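Local coordinates for protein tail component (Lactobacillus phage J-1, PDB 5LY8) that forms part of the phage tail tip, where this second carbohydrate binding module of the evolved distal tail protein probably recognises host cell-wall sugars, at residues H19-F22 with N23-P26. Numbering follows the deposited sequence.
Sequences HLDF and NQTP. With MG (magnesium ion), chain C.
With chi1 at 57°, the Asp21 carboxylate sits between its backbone N and carbonyl carbon, OD1 within reach of the Asn23 N-H; Asn23 CG, anti to its carbonyl carbon (chi1 -73°), sets the amide across the carboxylate, the side chains crossing at about a right angle. Asp21 OD1 accepts the backbone N-H of Asn23 at 3.0 Å, nearly straight (167°) but from above the carboxylate plane. The short aspartate suits this Asx turn, reaching two residues ahead as the chain leaves strand 11-20, an outer strand of the six-stranded antiparallel sheet in this concanavalin-clan domain. A water bridges the side chains, donating to Asp21 OD2 at 2.6 Å and accepting from Asn23 ND2. Asn23 OD1 takes a hydrogen from a different water, a magnesium ligand, making Asn23 a second-shell residue. Asp21 O binds the metal at 2.4 Å, with Gly59 O, Gln227 O and three waters filling the other five positions. The rigid Pro26 ring packs on buried Leu20 and Phe22: CG meets the Phe22 ring edge at CD2 (3.8 Å), CB touches Leu20 CD2. Another water links Phe22 N to Gln24 O. Magnesium bound through a carbonyl leaves the carboxylate to brace the turn, and would probably polarise the water held by Asn23.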
ATOM      1  N   HIS A  19      11.031 -10.326   2.441  1.00 13.98           N
ATOM      2  CA  HIS A  19      10.099 -10.936   1.525  1.00 13.14           C
ATOM      3  C   HIS A  19       9.119 -11.759   2.332  1.00 15.25           C
ATOM      4  O   HIS A  19       9.522 -12.649   3.099  1.00 15.30           O
ATOM      5  CB  HIS A  19      10.827 -11.806   0.477  1.00 14.43           C
ATOM      6  CG  HIS A  19       9.889 -12.575  -0.399  1.00 14.97           C
ATOM      7  ND1 HIS A  19      10.188 -13.850  -0.819  1.00 16.84           N
ATOM      8  CD2 HIS A  19       8.660 -12.243  -0.864  1.00 14.37           C
ATOM      9  CE1 HIS A  19       9.161 -14.249  -1.545  1.00 15.54           C
ATOM     10  NE2 HIS A  19       8.215 -13.318  -1.603  1.00 14.02           N
ATOM     11  N   LEU A  20       7.835 -11.431   2.211  1.00 12.75           N
ATOM     12  CA  LEU A  20       6.764 -12.228   2.809  1.00 12.59           C
ATOM     13  C   LEU A  20       6.064 -12.999   1.708  1.00 12.11           C
ATOM     14  O   LEU A  20       5.537 -12.387   0.785  1.00 13.03           O
ATOM     15  CB  LEU A  20       5.720 -11.371   3.552  1.00 12.70           C
ATOM     16  CG  LEU A  20       6.293 -10.476   4.661  1.00 15.37           C
ATOM     17  CD1 LEU A  20       5.211  -9.618   5.284  1.00 15.76           C
ATOM     18  CD2 LEU A  20       7.001 -11.285   5.757  1.00 17.77           C
ATOM     19  N   ASP A  21       6.081 -14.323   1.779  1.00 12.82           N
ATOM     20  CA  ASP A  21       5.311 -15.150   0.845  1.00 12.90           C
ATOM     21  C   ASP A  21       4.051 -15.715   1.494  1.00 13.96           C
ATOM     22  O   ASP A  21       3.236 -16.334   0.808  1.00 13.36           O
ATOM     23  CB  ASP A  21       6.147 -16.283   0.241  1.00 14.77           C
ATOM     24  CG  ASP A  21       6.782 -17.241   1.214  1.00 17.35           C
ATOM     25  OD1 ASP A  21       6.261 -17.391   2.355  1.00 15.69           O
ATOM     26  OD2 ASP A  21       7.839 -17.819   0.857  1.00 21.02           O
ATOM     27  N   PHE A  22       3.894 -15.539   2.807  1.00 12.88           N
ATOM     28  CA  PHE A  22       2.719 -15.955   3.579  1.00 13.17           C
ATOM     29  C   PHE A  22       2.550 -17.466   3.665  1.00 15.72           C
ATOM     30  O   PHE A  22       1.492 -17.901   4.114  1.00 17.08           O
ATOM     31  CB  PHE A  22       1.419 -15.265   3.108  1.00 13.73           C
ATOM     32  CG  PHE A  22       1.559 -13.768   3.190  1.00 12.82           C
ATOM     33  CD1 PHE A  22       1.558 -12.993   2.046  1.00 13.40           C
ATOM     34  CD2 PHE A  22       1.735 -13.135   4.416  1.00 13.03           C
ATOM     35  CE1 PHE A  22       1.692 -11.603   2.126  1.00 14.36           C
ATOM     36  CE2 PHE A  22       1.860 -11.745   4.492  1.00 13.44           C
ATOM     37  CZ  PHE A  22       1.894 -11.001   3.346  1.00 12.35           C
ATOM     38  N   ASN A  23       3.578 -18.250   3.308  1.00 13.61           N
ATOM     39  CA  ASN A  23       3.495 -19.725   3.453  1.00 14.99           C
ATOM     40  C   ASN A  23       3.451 -20.117   4.944  1.00 23.47           C
ATOM     41  O   ASN A  23       2.895 -21.108   5.327  1.00 21.31           O
ATOM     42  CB  ASN A  23       4.643 -20.414   2.720  1.00 17.39           C
ATOM     43  CG  ASN A  23       4.484 -20.376   1.219  1.00 21.20           C
ATOM     44  OD1 ASN A  23       3.430 -20.180   0.704  1.00 19.70           O
ATOM     45  ND2 ASN A  23       5.554 -20.590   0.531  1.00 25.48           N
ATOM     46  N   GLN A  24       4.078 -19.300   5.759  1.00 24.24           N
ATOM     47  CA  GLN A  24       4.105 -19.389   7.199  1.00 25.44           C
ATOM     48  C   GLN A  24       3.857 -17.985   7.763  1.00 26.44           C
ATOM     49  O   GLN A  24       4.060 -16.995   7.071  1.00 21.72           O
ATOM     50  CB  GLN A  24       5.456 -19.857   7.725  1.00 27.93           C
ATOM     51  CG  GLN A  24       6.652 -18.899   7.612  1.00 56.77           C
ATOM     52  CD  GLN A  24       7.345 -18.668   6.223  1.00 88.44           C
ATOM     53  OE1 GLN A  24       6.885 -19.287   5.237  1.00 86.86           O
ATOM     54  NE2 GLN A  24       8.591 -17.888   6.180  1.00 83.50           N
ATOM     55  N   THR A  25       3.436 -17.921   9.016  1.00 23.23           N
ATOM     56  CA  THR A  25       3.227 -16.666   9.712  1.00 22.25           C
ATOM     57  C   THR A  25       4.447 -15.746   9.545  1.00 21.19           C
ATOM     58  O   THR A  25       5.564 -16.151   9.752  1.00 19.07           O
ATOM     59  CB  THR A  25       2.969 -16.877  11.226  1.00 31.53           C
ATOM     60  OG1 THR A  25       1.781 -17.638  11.414  1.00 33.22           O
ATOM     61  CG2 THR A  25       2.771 -15.602  11.933  1.00 28.66           C
ATOM     62  N   PRO A  26       4.187 -14.538   9.053  1.00 16.38           N
ATOM     63  CA  PRO A  26       5.294 -13.595   8.858  1.00 15.89           C
ATOM     64  C   PRO A  26       6.097 -13.339  10.132  1.00 18.23           C
ATOM     65  O   PRO A  26       5.536 -13.284  11.230  1.00 18.21           O
ATOM     66  CB  PRO A  26       4.577 -12.318   8.460  1.00 16.32           C
ATOM     67  CG  PRO A  26       3.336 -12.789   7.790  1.00 18.42           C
ATOM     68  CD  PRO A  26       2.908 -13.965   8.613  1.00 16.53           C
TER
HETATM   69 MG    MG C 302       2.347 -16.168  -1.369  1.00 14.16          MG
HETATM   70  O   HOH W   1       8.241 -20.272   1.748  1.00 30.57           O
HETATM   71  O   HOH W   2       5.384 -14.935   5.354  1.00 16.67           O
HETATM   72  O   HOH W   3       3.280 -18.473  -1.481  1.00 20.69           O
HETATM   73  O   HOH W   4       1.390 -17.099  -3.410  1.00 19.12           O
HETATM   74  O   HOH W   5       4.259 -15.590  -2.753  1.00 14.02           O